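Local structure of geranyltranstransferase (Staphylococcus aureus, 1RTR) at residues L116-A119 / F120-I123. The protein catalyses, as a farnesyl pyrophosphate synthase, the prenyl transfer that builds farnesyl pyrophosphate in isoprenoid biosynthesis. Numbering follows the deposited sequence.
Sequences LTKA and FELI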
# COMPACT_ATOMS: atom_id res chain seq x y z
N LEU A 116 1.64 4.66 -2.28
CA LEU A 116 1.52 3.23 -2.12
C LEU A 116 0.12 2.79 -2.50
O LEU A 116 -0.05 1.90 -3.34
CB LEU A 116 1.81 2.83 -0.66
CG LEU A 116 2.51 1.49 -0.40
CD1 LEU A 116 2.41 1.02 1.07
CD2 LEU A 116 2.06 0.39 -1.35
N THR A 117 -0.89 3.41 -1.89
CA THR A 117 -2.26 3.09 -2.22
C THR A 117 -2.57 3.29 -3.71
O THR A 117 -3.18 2.41 -4.34
CB THR A 117 -3.22 3.92 -1.35
OG1 THR A 117 -2.71 4.00 -0.02
CG2 THR A 117 -4.55 3.21 -1.16
N LYS A 118 -2.16 4.42 -4.29
CA LYS A 118 -2.49 4.72 -5.69
C LYS A 118 -1.95 3.65 -6.66
O LYS A 118 -2.61 3.31 -7.65
CB LYS A 118 -2.02 6.13 -6.09
CG LYS A 118 -2.43 6.55 -7.50
CD LYS A 118 -3.93 6.77 -7.63
CE LYS A 118 -4.27 7.60 -8.87
NZ LYS A 118 -5.43 7.05 -9.64
N ALA A 119 -0.75 3.14 -6.37
CA ALA A 119 -0.13 2.12 -7.22
C ALA A 119 -1.04 0.92 -7.43
O ALA A 119 -1.16 0.41 -8.55
CB ALA A 119 1.23 1.70 -6.65
N PHE A 120 -1.72 0.49 -6.36
CA PHE A 120 -2.65 -0.63 -6.43
C PHE A 120 -3.94 -0.30 -7.17
O PHE A 120 -4.46 -1.12 -7.93
CB PHE A 120 -2.90 -1.19 -5.03
CG PHE A 120 -1.69 -1.85 -4.45
CD1 PHE A 120 -1.28 -3.10 -4.92
CD2 PHE A 120 -0.93 -1.22 -3.49
CE1 PHE A 120 -0.14 -3.71 -4.41
CE2 PHE A 120 0.21 -1.82 -2.98
CZ PHE A 120 0.61 -3.07 -3.45
N GLU A 121 -4.45 0.92 -6.96
CA GLU A 121 -5.60 1.41 -7.70
C GLU A 121 -5.33 1.38 -9.20
O GLU A 121 -6.18 0.95 -9.97
CB GLU A 121 -5.93 2.84 -7.28
CG GLU A 121 -7.39 3.21 -7.46
CD GLU A 121 -7.58 4.34 -8.44
OE1 GLU A 121 -7.12 4.17 -9.61
OE2 GLU A 121 -8.18 5.39 -8.06
N LEU A 122 -4.15 1.84 -9.58
CA LEU A 122 -3.77 1.96 -10.99
C LEU A 122 -3.75 0.63 -11.73
O LEU A 122 -4.25 0.54 -12.85
CB LEU A 122 -2.42 2.67 -11.12
CG LEU A 122 -2.21 3.57 -12.34
CD1 LEU A 122 -3.43 4.46 -12.65
CD2 LEU A 122 -0.97 4.41 -12.14
N ILE A 123 -3.19 -0.42 -11.12
CA ILE A 123 -3.14 -1.72 -11.78
C ILE A 123 -4.53 -2.31 -11.83
O ILE A 123 -4.95 -2.82 -12.87
CB ILE A 123 -2.13 -2.69 -11.08
CG1 ILE A 123 -0.70 -2.30 -11.41
CG2 ILE A 123 -2.40 -4.16 -11.49
CD1 ILE A 123 0.28 -2.66 -10.35
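Leu116 and Phe120, one helical turn apart, run alongside each other in the same direction. One methyl of the leucine does the touching: Leu116 CD2 meets ring carbon CE2 of Phe120 at 3.3 Å. The ring reaches back along the helix because its CG stands beside the backbone N and anti to the carbonyl carbon (chi1 -68°). This also sets Phe120 CD2 3.2 Å from Leu116 O.

Lys118 and Glu121 pair on another side of the helix. Their side chains cross at a slant, and the carboxylate receives the ammonium group unevenly. Lys118 NZ is 3.3 Å from Glu121 OE1, a salt bridge with a weak hydrogen bond. Glu121 OE2 lies slightly farther from the same nitrogen, at 3.6 Å. The lysine chain starts out anti to its own N (chi1 -175°), then bends at chi2 and chi4 to bring NZ over to the glutamate.

Both pairs sit on helix 105-124 of the mainly helical polyprenyl synthetase fold, with the Leu116 and Phe120 side at the dimer interface. Phe120 stacks on Phe120 of the second subunit, and Leu116 packs on Leu116 of that subunit. Within the chain, Phe120 and Ile123 pack on helix 131-145, while Leu116 and Leu122 touch helix 65-83. Backbone bonds carry the turn: Glu121 N to Thr117 O at 3.3 Å, and Leu122 N to Lys118 O at 2.9 Å. Thr117 OG1 bonds to Asp113 O, one turn earlier.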